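Local coordinates for protein N-alpha-acetyltransferase 35, NatC auxiliary subunit (Saccharomyces cerevisiae, PDB 6YGA) that serves as the auxiliary subunit of the yeast NatC complex, which acetylates the N-terminal methionine of the L-A virus Gag protein, at residues A326-K331 with L672-K677; L541-N546 with D645-G650; M447-L452 with W719-I724; Q649-G654 with T662-V667. One frame throughout, in Å; residues are numbered along the deposited sequence.

Contact 1 (A326-K331 with L672-K677); sequences AKFFNK and LEYYCK. With EDO (1,2-ethanediol), chain C.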
loop_
_atom_site.group_PDB
_atom_site.type_symbol
_atom_site.label_atom_id
_atom_site.label_comp_id
_atom_site.label_asym_id
_atom_site.label_seq_id
_atom_site.Cartn_x
_atom_site.Cartn_y
_atom_site.Cartn_z
ATOM N N ALA B 326 13.770 13.719 -4.565
ATOM C CA ALA B 326 12.884 12.573 -4.737
ATOM C C ALA B 326 13.480 11.304 -4.141
ATOM O O ALA B 326 12.737 10.423 -3.699
ATOM C CB ALA B 326 12.573 12.362 -6.217
ATOM N N LYS B 327 14.808 11.188 -4.121
ATOM C CA LYS B 327 15.424 9.962 -3.624
ATOM C C LYS B 327 15.379 9.880 -2.105
ATOM O O LYS B 327 15.427 8.778 -1.550
ATOM C CB LYS B 327 16.870 9.857 -4.110
ATOM C CG LYS B 327 17.002 9.532 -5.585
ATOM C CD LYS B 327 17.051 8.029 -5.833
ATOM C CE LYS B 327 18.368 7.435 -5.349
ATOM N NZ LYS B 327 18.501 5.983 -5.662
ATOM N N PHE B 328 15.280 11.020 -1.418
ATOM C CA PHE B 328 15.452 11.056 0.025
ATOM C C PHE B 328 14.255 11.578 0.811
ATOM O O PHE B 328 14.156 11.270 2.003
ATOM C CB PHE B 328 16.675 11.912 0.396
ATOM C CG PHE B 328 17.995 11.239 0.135
ATOM C CD1 PHE B 328 18.538 10.367 1.065
ATOM C CD2 PHE B 328 18.699 11.487 -1.034
ATOM C CE1 PHE B 328 19.757 9.749 0.834
ATOM C CE2 PHE B 328 19.919 10.871 -1.272
ATOM C CZ PHE B 328 20.448 10.001 -0.336
ATOM N N PHE B 329 13.350 12.349 0.199
ATOM C CA PHE B 329 12.310 12.997 0.996
ATOM C C PHE B 329 11.346 11.987 1.601
ATOM O O PHE B 329 10.755 12.250 2.655
ATOM C CB PHE B 329 11.547 14.025 0.155
ATOM C CG PHE B 329 10.288 13.491 -0.477
ATOM C CD1 PHE B 329 10.351 12.727 -1.629
ATOM C CD2 PHE B 329 9.043 13.771 0.070
ATOM C CE1 PHE B 329 9.196 12.237 -2.221
ATOM C CE2 PHE B 329 7.884 13.283 -0.514
ATOM C CZ PHE B 329 7.961 12.516 -1.663
ATOM N N ASN B 330 11.186 10.827 0.965
ATOM C CA ASN B 330 10.228 9.814 1.387
ATOM C C ASN B 330 10.908 8.471 1.627
ATOM O O ASN B 330 10.261 7.424 1.549
ATOM C CB ASN B 330 9.120 9.681 0.338
ATOM C CG ASN B 330 7.889 8.963 0.860
ATOM O OD1 ASN B 330 7.557 9.058 2.040
ATOM N ND2 ASN B 330 7.215 8.229 -0.017
ATOM N N LYS B 331 12.204 8.483 1.925
ATOM C CA LYS B 331 13.013 7.268 1.929
ATOM C C LYS B 331 13.270 6.711 3.319
ATOM O O LYS B 331 13.232 5.492 3.506
ATOM C CB LYS B 331 14.355 7.536 1.239
ATOM C CG LYS B 331 15.207 6.302 1.004
ATOM C CD LYS B 331 14.449 5.240 0.213
ATOM C CE LYS B 331 13.993 5.743 -1.156
ATOM N NZ LYS B 331 15.120 6.113 -2.055
ATOM N N LEU B 672 22.347 12.728 5.212
ATOM C CA LEU B 672 23.286 12.392 6.276
ATOM C C LEU B 672 22.727 11.286 7.159
ATOM O O LEU B 672 23.436 10.336 7.512
ATOM C CB LEU B 672 23.605 13.633 7.109
ATOM C CG LEU B 672 24.482 14.692 6.439
ATOM C CD1 LEU B 672 24.605 15.923 7.321
ATOM C CD2 LEU B 672 25.856 14.122 6.116
ATOM N N GLU B 673 21.447 11.394 7.521
ATOM C CA GLU B 673 20.815 10.375 8.350
ATOM C C GLU B 673 20.828 9.020 7.654
ATOM O O GLU B 673 21.023 7.984 8.298
ATOM C CB GLU B 673 19.386 10.805 8.689
ATOM C CG GLU B 673 18.596 9.808 9.518
ATOM C CD GLU B 673 17.180 10.283 9.803
ATOM O OE1 GLU B 673 16.904 11.488 9.610
ATOM O OE2 GLU B 673 16.342 9.450 10.211
ATOM N N TYR B 674 20.639 9.013 6.334
ATOM C CA TYR B 674 20.692 7.766 5.577
ATOM C C TYR B 674 22.075 7.124 5.658
ATOM O O TYR B 674 22.203 5.943 6.002
ATOM C CB TYR B 674 20.305 8.027 4.123
ATOM C CG TYR B 674 20.677 6.903 3.186
ATOM C CD1 TYR B 674 19.952 5.719 3.174
ATOM C CD2 TYR B 674 21.749 7.023 2.313
ATOM C CE1 TYR B 674 20.281 4.687 2.325
ATOM C CE2 TYR B 674 22.088 5.994 1.456
ATOM C CZ TYR B 674 21.348 4.827 1.468
ATOM O OH TYR B 674 21.672 3.795 0.620
ATOM N N TYR B 675 23.125 7.884 5.335
ATOM C CA TYR B 675 24.467 7.310 5.348
ATOM C C TYR B 675 24.904 6.939 6.758
ATOM O O TYR B 675 25.669 5.984 6.938
ATOM C CB TYR B 675 25.467 8.274 4.709
ATOM C CG TYR B 675 25.399 8.266 3.202
ATOM C CD1 TYR B 675 25.969 7.232 2.470
ATOM C CD2 TYR B 675 24.749 9.279 2.510
ATOM C CE1 TYR B 675 25.901 7.214 1.086
ATOM C CE2 TYR B 675 24.678 9.270 1.130
ATOM C CZ TYR B 675 25.254 8.236 0.424
ATOM O OH TYR B 675 25.182 8.225 -0.950
ATOM N N CYS B 676 24.423 7.667 7.767
ATOM C CA CYS B 676 24.652 7.250 9.145
ATOM C C CYS B 676 24.045 5.876 9.402
ATOM O O CYS B 676 24.686 5.002 9.996
ATOM C CB CYS B 676 24.076 8.287 10.109
ATOM S SG CYS B 676 24.300 7.861 11.845
ATOM N N LYS B 677 22.806 5.666 8.949
ATOM C CA LYS B 677 22.184 4.353 9.079
ATOM C C LYS B 677 22.928 3.308 8.259
ATOM O O LYS B 677 23.050 2.151 8.678
ATOM C CB LYS B 677 20.717 4.418 8.654
ATOM C CG LYS B 677 19.846 5.251 9.574
ATOM C CD LYS B 677 18.394 5.239 9.135
ATOM C CE LYS B 677 17.499 5.826 10.217
ATOM N NZ LYS B 677 16.080 5.916 9.784
HETATM C C1 EDO C . 19.104 6.948 -1.809
HETATM O O1 EDO C . 18.128 5.908 -1.688
HETATM C C2 EDO C . 20.388 6.372 -2.395
HETATM O O2 EDO C . 21.332 7.427 -2.617
#
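F328, on helix 319-328, sends its phenyl ring out to Y674 on helix 668-701. The two rings form an offset edge-to-face pair in which F328 gives the edge and Y674 the face, with centroids 5.6 Å apart and planes at 72°. F328 CE1 does the touching, 3.7 Å from Y674 CD2, and Y674 CB lies in the plane of the F328 ring at its edge. Over one face of F328 lies C1 of a 1,2-ethanediol molecule, probably from the crystallisation liquor; K327 CE packs on the same C1 at 3.6 Å. This pair joins segments 341 residues apart in sequence within the NAA35-like TPR region of the auxiliary subunit; V667 also touches F328, and W719 packs edge-to-face on Y674 as well. Farther along, K331 doubles back: CG starts anti to the backbone N (chi1 -172°), and three successive bends curl the chain back toward K327 O. Its NZ meets K327 O at 2.7 Å, in the carbonyl plane and on a lone pair. The same ammonium group donates to O1 of the ethanediol, 3.0 Å from NZ.

Contact 2 (L541-N546 with D645-G650); sequences LLKEIN and DEIMQG. With EDO (1,2-ethanediol), chain D; EDO (1,2-ethanediol), chain C; EDO (1,2-ethanediol), chain E.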
loop_
_atom_site.group_PDB
_atom_site.type_symbol
_atom_site.label_atom_id
_atom_site.label_comp_id
_atom_site.label_asym_id
_atom_site.label_seq_id
_atom_site.Cartn_x
_atom_site.Cartn_y
_atom_site.Cartn_z
ATOM N N LEU B 541 28.655 9.194 -7.883
ATOM C CA LEU B 541 27.945 7.978 -8.268
ATOM C C LEU B 541 28.862 6.764 -8.207
ATOM O O LEU B 541 28.433 5.672 -7.814
ATOM C CB LEU B 541 27.357 8.131 -9.670
ATOM C CG LEU B 541 26.225 9.147 -9.837
ATOM C CD1 LEU B 541 25.782 9.209 -11.288
ATOM C CD2 LEU B 541 25.053 8.799 -8.930
ATOM N N LEU B 542 30.127 6.932 -8.595
ATOM C CA LEU B 542 31.072 5.824 -8.524
ATOM C C LEU B 542 31.330 5.415 -7.081
ATOM O O LEU B 542 31.419 4.221 -6.773
ATOM C CB LEU B 542 32.377 6.198 -9.224
ATOM C CG LEU B 542 32.350 6.099 -10.749
ATOM C CD1 LEU B 542 33.561 6.785 -11.362
ATOM C CD2 LEU B 542 32.295 4.639 -11.167
ATOM N N LYS B 543 31.445 6.393 -6.178
ATOM C CA LYS B 543 31.635 6.073 -4.766
ATOM C C LYS B 543 30.402 5.398 -4.179
ATOM O O LYS B 543 30.523 4.471 -3.369
ATOM C CB LYS B 543 31.978 7.334 -3.974
ATOM C CG LYS B 543 33.460 7.505 -3.709
ATOM C CD LYS B 543 33.712 8.298 -2.436
ATOM C CE LYS B 543 35.174 8.210 -2.033
ATOM N NZ LYS B 543 35.599 6.798 -1.814
ATOM N N GLU B 544 29.207 5.845 -4.569
ATOM C CA GLU B 544 27.997 5.231 -4.034
ATOM C C GLU B 544 27.813 3.815 -4.565
ATOM O O GLU B 544 27.453 2.908 -3.806
ATOM C CB GLU B 544 26.772 6.082 -4.357
ATOM C CG GLU B 544 25.479 5.450 -3.870
ATOM C CD GLU B 544 24.304 6.401 -3.890
ATOM O OE1 GLU B 544 23.971 6.917 -4.977
ATOM O OE2 GLU B 544 23.713 6.633 -2.814
ATOM N N ILE B 545 28.056 3.604 -5.861
ATOM C CA ILE B 545 27.841 2.276 -6.429
ATOM C C ILE B 545 28.892 1.296 -5.921
ATOM O O ILE B 545 28.617 0.098 -5.786
ATOM C CB ILE B 545 27.812 2.339 -7.969
ATOM C CG1 ILE B 545 27.279 1.025 -8.540
ATOM C CG2 ILE B 545 29.190 2.630 -8.536
ATOM C CD1 ILE B 545 25.905 0.651 -8.009
ATOM N N ASN B 546 30.102 1.777 -5.624
ATOM C CA ASN B 546 31.111 0.899 -5.044
ATOM C C ASN B 546 30.756 0.508 -3.616
ATOM O O ASN B 546 31.101 -0.594 -3.172
ATOM C CB ASN B 546 32.487 1.562 -5.097
ATOM C CG ASN B 546 33.214 1.285 -6.399
ATOM O OD1 ASN B 546 33.646 0.159 -6.651
ATOM N ND2 ASN B 546 33.357 2.310 -7.229
ATOM N N ASP B 645 32.068 7.907 5.002
ATOM C CA ASP B 645 32.536 9.115 5.672
ATOM C C ASP B 645 32.896 10.201 4.665
ATOM O O ASP B 645 32.528 11.367 4.840
ATOM C CB ASP B 645 33.730 8.791 6.568
ATOM C CG ASP B 645 33.317 8.167 7.884
ATOM O OD1 ASP B 645 32.099 8.067 8.126
ATOM O OD2 ASP B 645 34.205 7.781 8.672
ATOM N N GLU B 646 33.616 9.832 3.596
ATOM C CA GLU B 646 33.974 10.801 2.564
ATOM C C GLU B 646 32.733 11.415 1.927
ATOM O O GLU B 646 32.688 12.624 1.673
ATOM C CB GLU B 646 34.847 10.138 1.494
ATOM C CG GLU B 646 36.207 9.657 1.982
ATOM C CD GLU B 646 37.056 9.071 0.867
ATOM O OE1 GLU B 646 37.246 9.756 -0.161
ATOM O OE2 GLU B 646 37.527 7.924 1.015
ATOM N N ILE B 647 31.715 10.595 1.661
ATOM C CA ILE B 647 30.474 11.116 1.098
ATOM C C ILE B 647 29.802 12.066 2.080
ATOM O O ILE B 647 29.273 13.114 1.688
ATOM C CB ILE B 647 29.546 9.956 0.690
ATOM C CG1 ILE B 647 30.180 9.145 -0.442
ATOM C CG2 ILE B 647 28.172 10.479 0.275
ATOM C CD1 ILE B 647 29.286 8.048 -0.993
HETATM N N MSE B 648 29.828 11.733 3.368
HETATM C CA MSE B 648 29.191 12.574 4.376
HETATM C C MSE B 648 29.906 13.922 4.495
HETATM O O MSE B 648 29.254 14.956 4.624
HETATM C CB MSE B 648 29.141 11.853 5.730
HETATM C CG MSE B 648 28.234 10.617 5.730
HETATM SE SE MSE B 648 28.045 9.721 7.463
HETATM C CE MSE B 648 26.929 11.036 8.377
ATOM N N GLN B 649 31.241 13.912 4.428
ATOM C CA GLN B 649 31.983 15.170 4.393
ATOM C C GLN B 649 31.588 16.002 3.178
ATOM O O GLN B 649 31.384 17.218 3.280
ATOM C CB GLN B 649 33.490 14.906 4.385
ATOM C CG GLN B 649 33.992 13.967 5.471
ATOM C CD GLN B 649 33.757 14.490 6.874
ATOM O OE1 GLN B 649 33.524 15.682 7.079
ATOM N NE2 GLN B 649 33.822 13.594 7.851
ATOM N N GLY B 650 31.478 15.357 2.013
ATOM C CA GLY B 650 31.095 16.082 0.814
ATOM C C GLY B 650 29.709 16.685 0.919
ATOM O O GLY B 650 29.474 17.810 0.471
HETATM C C1 EDO D . 25.006 2.624 -1.139
HETATM O O1 EDO D . 23.978 1.634 -1.290
HETATM C C2 EDO D . 24.394 3.995 -0.885
HETATM O O2 EDO D . 23.293 4.221 -1.771
HETATM C C1 EDO C . 19.104 6.948 -1.809
HETATM O O1 EDO C . 18.128 5.908 -1.688
HETATM C C2 EDO C . 20.388 6.372 -2.395
HETATM O O2 EDO C . 21.332 7.427 -2.617
HETATM C C1 EDO E . 33.443 5.890 11.865
HETATM O O1 EDO E . 33.178 7.083 11.119
HETATM C C2 EDO E . 33.193 6.148 13.346
HETATM O O2 EDO E . 31.805 6.422 13.567
#
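The flat carboxylate of E646 has the end of K543 over one face: CE and NZ of the lysine both stand above that plane, with CE 3.2 Å from E646 OE1. The ion pair itself is long, 3.6 Å from K543 NZ to E646 OE2, and a weak hydrogen bond to S643 gives the ammonium group a second partner. The E544 carboxylate lies apart from this pair; its OE2 accepts from two 1,2-ethanediol molecules and weakly from Y675 OH. Beneath the charges, the I647 and K543 side chains run roughly antiparallel, CD1 of the isoleucine resting 4.1 Å from K543 CB. CD1 also approaches the E544 backbone N, at 4.2 Å. With CG1 anti to the carbonyl carbon (chi1 -65°), the isoleucine carries this methyl across to helix 511-564. The two helices, 511-564 and 619-653, belong to the helical NAA35-like TPR region; their segments run roughly antiparallel, at 144°, with axes 10.8 Å apart. Y540 and I547 add further contacts to I647 from the same long helix. A buried isoleucine flanked by an exposed glutamate implies an apolar inner side and a charged side that includes E646, where the long, weakly directed ion pair probably adds only modest attraction.

Contact 3 (M447-L452 with W719-I724); sequences MIEFSL and WNYFPI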
loop_
_atom_site.group_PDB
_atom_site.type_symbol
_atom_site.label_atom_id
_atom_site.label_comp_id
_atom_site.label_asym_id
_atom_site.label_seq_id
_atom_site.Cartn_x
_atom_site.Cartn_y
_atom_site.Cartn_z
HETATM N N MSE B 447 16.772 -1.139 -11.616
HETATM C CA MSE B 447 16.874 -2.581 -11.408
HETATM C C MSE B 447 17.496 -2.884 -10.048
HETATM O O MSE B 447 17.045 -3.774 -9.327
HETATM C CB MSE B 447 17.703 -3.239 -12.516
HETATM C CG MSE B 447 17.080 -3.188 -13.905
HETATM SE SE MSE B 447 18.314 -3.784 -15.305
HETATM C CE MSE B 447 18.323 -5.699 -14.946
ATOM N N ILE B 448 18.540 -2.125 -9.711
ATOM C CA ILE B 448 19.226 -2.313 -8.438
ATOM C C ILE B 448 18.330 -1.886 -7.282
ATOM O O ILE B 448 18.189 -2.603 -6.285
ATOM C CB ILE B 448 20.559 -1.544 -8.440
ATOM C CG1 ILE B 448 21.544 -2.190 -9.421
ATOM C CG2 ILE B 448 21.135 -1.457 -7.039
ATOM C CD1 ILE B 448 22.754 -1.332 -9.732
ATOM N N GLU B 449 17.705 -0.710 -7.403
ATOM C CA GLU B 449 16.822 -0.220 -6.350
ATOM C C GLU B 449 15.637 -1.155 -6.143
ATOM O O GLU B 449 15.238 -1.422 -5.003
ATOM C CB GLU B 449 16.346 1.193 -6.690
ATOM C CG GLU B 449 15.343 1.781 -5.706
ATOM C CD GLU B 449 15.992 2.284 -4.430
ATOM O OE1 GLU B 449 17.240 2.296 -4.352
ATOM O OE2 GLU B 449 15.253 2.675 -3.506
ATOM N N PHE B 450 15.068 -1.668 -7.236
ATOM C CA PHE B 450 13.951 -2.602 -7.133
ATOM C C PHE B 450 14.355 -3.876 -6.398
ATOM O O PHE B 450 13.575 -4.416 -5.604
ATOM C CB PHE B 450 13.427 -2.927 -8.533
ATOM C CG PHE B 450 12.435 -4.054 -8.571
ATOM C CD1 PHE B 450 11.123 -3.855 -8.175
ATOM C CD2 PHE B 450 12.811 -5.307 -9.026
ATOM C CE1 PHE B 450 10.207 -4.890 -8.221
ATOM C CE2 PHE B 450 11.903 -6.345 -9.073
ATOM C CZ PHE B 450 10.599 -6.138 -8.670
ATOM N N SER B 451 15.572 -4.367 -6.643
ATOM C CA SER B 451 15.995 -5.628 -6.037
ATOM C C SER B 451 16.288 -5.460 -4.552
ATOM O O SER B 451 15.838 -6.263 -3.726
ATOM C CB SER B 451 17.224 -6.174 -6.762
ATOM O OG SER B 451 16.962 -6.398 -8.135
ATOM N N LEU B 452 17.063 -4.431 -4.193
ATOM C CA LEU B 452 17.403 -4.221 -2.789
ATOM C C LEU B 452 16.172 -3.868 -1.965
ATOM O O LEU B 452 16.109 -4.193 -0.775
ATOM C CB LEU B 452 18.463 -3.126 -2.659
ATOM C CG LEU B 452 19.835 -3.396 -3.290
ATOM C CD1 LEU B 452 20.749 -2.186 -3.151
ATOM C CD2 LEU B 452 20.485 -4.632 -2.682
ATOM N N TRP B 719 20.332 0.600 7.773
ATOM C CA TRP B 719 19.622 0.653 6.500
ATOM C C TRP B 719 19.305 -0.777 6.085
ATOM O O TRP B 719 20.214 -1.567 5.806
ATOM C CB TRP B 719 20.438 1.375 5.432
ATOM C CG TRP B 719 19.643 1.605 4.188
ATOM C CD1 TRP B 719 19.877 1.079 2.954
ATOM C CD2 TRP B 719 18.454 2.398 4.069
ATOM N NE1 TRP B 719 18.918 1.507 2.068
ATOM C CE2 TRP B 719 18.032 2.317 2.729
ATOM C CE3 TRP B 719 17.712 3.174 4.965
ATOM C CZ2 TRP B 719 16.902 2.984 2.261
ATOM C CZ3 TRP B 719 16.591 3.833 4.500
ATOM C CH2 TRP B 719 16.195 3.734 3.160
ATOM N N ASN B 720 18.014 -1.098 6.026
ATOM C CA ASN B 720 17.550 -2.472 5.915
ATOM C C ASN B 720 17.459 -2.969 4.476
ATOM O O ASN B 720 16.817 -3.996 4.227
ATOM C CB ASN B 720 16.203 -2.617 6.617
ATOM C CG ASN B 720 16.304 -2.343 8.102
ATOM O OD1 ASN B 720 17.366 -2.518 8.704
ATOM N ND2 ASN B 720 15.202 -1.913 8.703
ATOM N N TYR B 721 18.084 -2.276 3.524
ATOM C CA TYR B 721 18.331 -2.913 2.236
ATOM C C TYR B 721 19.349 -4.037 2.362
ATOM O O TYR B 721 19.423 -4.896 1.476
ATOM C CB TYR B 721 18.818 -1.896 1.201
ATOM C CG TYR B 721 17.742 -1.025 0.587
ATOM C CD1 TYR B 721 16.482 -0.915 1.163
ATOM C CD2 TYR B 721 17.989 -0.318 -0.582
ATOM C CE1 TYR B 721 15.505 -0.113 0.595
ATOM C CE2 TYR B 721 17.019 0.479 -1.158
ATOM C CZ TYR B 721 15.781 0.578 -0.567
ATOM O OH TYR B 721 14.818 1.374 -1.141
ATOM N N PHE B 722 20.131 -4.046 3.440
ATOM C CA PHE B 722 21.154 -5.061 3.684
ATOM C C PHE B 722 20.933 -5.623 5.083
ATOM O O PHE B 722 21.601 -5.213 6.042
ATOM C CB PHE B 722 22.561 -4.475 3.541
ATOM C CG PHE B 722 22.784 -3.730 2.253
ATOM C CD1 PHE B 722 22.548 -2.366 2.179
ATOM C CD2 PHE B 722 23.235 -4.389 1.118
ATOM C CE1 PHE B 722 22.753 -1.672 0.998
ATOM C CE2 PHE B 722 23.446 -3.699 -0.066
ATOM C CZ PHE B 722 23.202 -2.338 -0.126
ATOM N N PRO B 723 19.994 -6.554 5.241
ATOM C CA PRO B 723 19.748 -7.127 6.567
ATOM C C PRO B 723 20.922 -7.972 7.035
ATOM O O PRO B 723 21.785 -8.380 6.257
ATOM C CB PRO B 723 18.495 -7.986 6.361
ATOM C CG PRO B 723 18.513 -8.326 4.915
ATOM C CD PRO B 723 19.106 -7.132 4.218
ATOM N N ILE B 724 20.942 -8.233 8.337
ATOM C CA ILE B 724 22.005 -9.012 8.960
ATOM C C ILE B 724 21.581 -10.475 8.982
ATOM O O ILE B 724 20.542 -10.821 9.556
ATOM C CB ILE B 724 22.305 -8.505 10.379
ATOM C CG1 ILE B 724 22.510 -6.987 10.379
ATOM C CG2 ILE B 724 23.522 -9.210 10.952
ATOM C CD1 ILE B 724 23.713 -6.528 9.597
#
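Y721 and F722 meet E449 and L452 where the loop between antiparallel strands 708-713 and 724-729 docks on helix 433-456. The tyrosine ring stands between two groups: L452 O lies over one face, offset toward the rim, and W719 NE1 over the opposite face, 3.1 Å above the Y721 plane. L452 CB stands over the CD2 side of the face that L452 O covers, 3.5 Å from Y721 CD2. Beyond its CB the leucine chain leads on to F722: CG lies anti to the carbonyl carbon (chi1 -63°), which lets CD1 rest 3.9 Å from F722 CZ; F722 is backed in turn by L551, C552 and E555 of helix 511-564. E449 reaches Y721 by a different route. Its CG sets off anti to the backbone N and the chain then bends sharply (chi2 78°), bringing the carboxylate to the far end of the tyrosine, where E449 CD lies in the ring plane. The two side chains meet nearly perpendicular. Y409 OH is also hydrogen-bonded to E449 OE2, and K331 adds a long, weak ion pair; these partners would probably favour the charged form of the glutamate. Y721 OH donates to E449 OE2 over 2.7 Å, meeting that oxygen from above the carboxylate plane, 50° out of it.

Contact 4 (Q649-G654 with T662-V667); sequences QGIKGG and TGTRLV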
loop_
_atom_site.group_PDB
_atom_site.type_symbol
_atom_site.label_atom_id
_atom_site.label_comp_id
_atom_site.label_asym_id
_atom_site.label_seq_id
_atom_site.Cartn_x
_atom_site.Cartn_y
_atom_site.Cartn_z
ATOM N N GLN B 649 31.241 13.912 4.428
ATOM C CA GLN B 649 31.983 15.170 4.393
ATOM C C GLN B 649 31.588 16.002 3.178
ATOM O O GLN B 649 31.384 17.218 3.280
ATOM C CB GLN B 649 33.490 14.906 4.385
ATOM C CG GLN B 649 33.992 13.967 5.471
ATOM C CD GLN B 649 33.757 14.490 6.874
ATOM O OE1 GLN B 649 33.524 15.682 7.079
ATOM N NE2 GLN B 649 33.822 13.594 7.851
ATOM N N GLY B 650 31.478 15.357 2.013
ATOM C CA GLY B 650 31.095 16.082 0.814
ATOM C C GLY B 650 29.709 16.685 0.919
ATOM O O GLY B 650 29.474 17.810 0.471
ATOM N N ILE B 651 28.776 15.947 1.524
ATOM C CA ILE B 651 27.428 16.468 1.735
ATOM C C ILE B 651 27.464 17.686 2.652
ATOM O O ILE B 651 26.788 18.691 2.398
ATOM C CB ILE B 651 26.510 15.364 2.291
ATOM C CG1 ILE B 651 26.319 14.253 1.258
ATOM C CG2 ILE B 651 25.161 15.932 2.687
ATOM C CD1 ILE B 651 25.510 13.083 1.775
ATOM N N LYS B 652 28.257 17.627 3.723
ATOM C CA LYS B 652 28.334 18.770 4.630
ATOM C C LYS B 652 29.031 19.955 3.975
ATOM O O LYS B 652 28.651 21.109 4.204
ATOM C CB LYS B 652 29.057 18.381 5.919
ATOM C CG LYS B 652 28.432 17.225 6.673
ATOM C CD LYS B 652 29.297 16.819 7.853
ATOM C CE LYS B 652 28.790 15.546 8.501
ATOM N NZ LYS B 652 29.660 15.142 9.638
ATOM N N GLY B 653 30.057 19.694 3.163
ATOM C CA GLY B 653 30.822 20.781 2.577
ATOM C C GLY B 653 30.088 21.520 1.478
ATOM O O GLY B 653 30.321 22.715 1.268
ATOM N N GLY B 654 29.199 20.835 0.765
ATOM C CA GLY B 654 28.492 21.432 -0.352
ATOM C C GLY B 654 29.053 20.986 -1.689
ATOM O O GLY B 654 30.004 20.204 -1.782
ATOM N N THR B 662 26.936 16.152 -5.054
ATOM C CA THR B 662 25.882 15.248 -4.615
ATOM C C THR B 662 24.477 15.794 -4.817
ATOM O O THR B 662 23.529 15.004 -4.850
ATOM C CB THR B 662 26.060 14.899 -3.129
ATOM O OG1 THR B 662 25.879 16.075 -2.332
ATOM C CG2 THR B 662 27.449 14.331 -2.877
ATOM N N GLY B 663 24.315 17.110 -4.944
ATOM C CA GLY B 663 22.999 17.681 -5.180
ATOM C C GLY B 663 22.024 17.481 -4.042
ATOM O O GLY B 663 20.808 17.469 -4.268
ATOM N N THR B 664 22.525 17.329 -2.818
ATOM C CA THR B 664 21.696 17.027 -1.660
ATOM C C THR B 664 21.356 18.267 -0.840
ATOM O O THR B 664 20.990 18.139 0.333
ATOM C CB THR B 664 22.389 15.994 -0.770
ATOM O OG1 THR B 664 23.689 16.474 -0.402
ATOM C CG2 THR B 664 22.532 14.672 -1.503
ATOM N N ARG B 665 21.463 19.459 -1.434
ATOM C CA ARG B 665 21.261 20.687 -0.668
ATOM C C ARG B 665 19.877 20.731 -0.028
ATOM O O ARG B 665 19.730 21.174 1.117
ATOM C CB ARG B 665 21.477 21.907 -1.564
ATOM C CG ARG B 665 21.196 23.239 -0.880
ATOM C CD ARG B 665 21.548 24.414 -1.780
ATOM N NE ARG B 665 20.715 24.466 -2.980
ATOM C CZ ARG B 665 19.627 25.222 -3.102
ATOM N NH1 ARG B 665 19.236 25.995 -2.098
ATOM N NH2 ARG B 665 18.930 25.208 -4.230
ATOM N N LEU B 666 18.851 20.266 -0.743
ATOM C CA LEU B 666 17.494 20.335 -0.218
ATOM C C LEU B 666 17.196 19.244 0.802
ATOM O O LEU B 666 16.251 19.389 1.583
ATOM C CB LEU B 666 16.479 20.257 -1.362
ATOM C CG LEU B 666 16.640 21.274 -2.493
ATOM C CD1 LEU B 666 15.475 21.169 -3.467
ATOM C CD2 LEU B 666 16.766 22.687 -1.942
ATOM N N VAL B 667 17.972 18.162 0.817
ATOM C CA VAL B 667 17.714 17.047 1.722
ATOM C C VAL B 667 18.989 16.708 2.484
ATOM O O VAL B 667 19.312 15.532 2.686
ATOM C CB VAL B 667 17.187 15.823 0.951
ATOM C CG1 VAL B 667 15.756 16.059 0.503
ATOM C CG2 VAL B 667 18.079 15.529 -0.248
HETATM O O HOH W 1 27.773 17.835 -1.751
HETATM O O HOH W 2 24.455 18.788 0.533
#
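I651 meets T662 and T664 at the turn of a helical hairpin, where helix 619-653 ends and the chain loops round to begin helix 668-701. The direct touch is one of carbon against hydroxyl: I651 CG2 lies 3.5 Å from T664 OG1, and CG1 of the same residue is 4.0 Å from T662 OG1. The isoleucine side chain lies nearly perpendicular to those of both threonines, and S671 and L672 of the following helix add to its packing. Hydrogen bonds across the turn pass through water. One water donates to G650 O and pairs with T662 OG1 at 2.6 Å; a second donates to I651 O and pairs with T664 OG1, also at 2.6 Å. Two carbonyls of the last helical turn are thereby tied to the loop. Within the loop, both threonines hold OG1 between the backbone N and the carbonyl carbon (chi1 65° in T662, 56° in T664), which turns the hydroxyls toward each other and toward the waters. Backbone geometry closes the helix: G654 leaves it with positive phi (103°), a conformation that calls for glycine, while D655 accepts from the N atoms of T662 and G663. T662 OG1 and T664 OG1 are themselves hydrogen-bonded at 2.9 Å.

How the contacts relate
Contacts 3 and 4 are buried, whereas contacts 1 and 2 are partly buried and 2 has a charged side that includes the exposed E646. Helix 619-653 serves both 2 and 4, which share Q649 and G650; helix 668-701 follows it and supplies one side of contact 1. Chemistry changes with place: aromatic rings dominate in 1, a long ion pair beside an apolar residue in 2, a tyrosine-carboxylate bond within apolar packing in 3, water bridges in 4. Y675 joins 1 to 2 through I647 and M648, and to 4 through I651. W719, of contact 3, also reaches K331 of contact 1. Contacts 3 and 4 do not touch; their nearest atoms are about 12 Å apart.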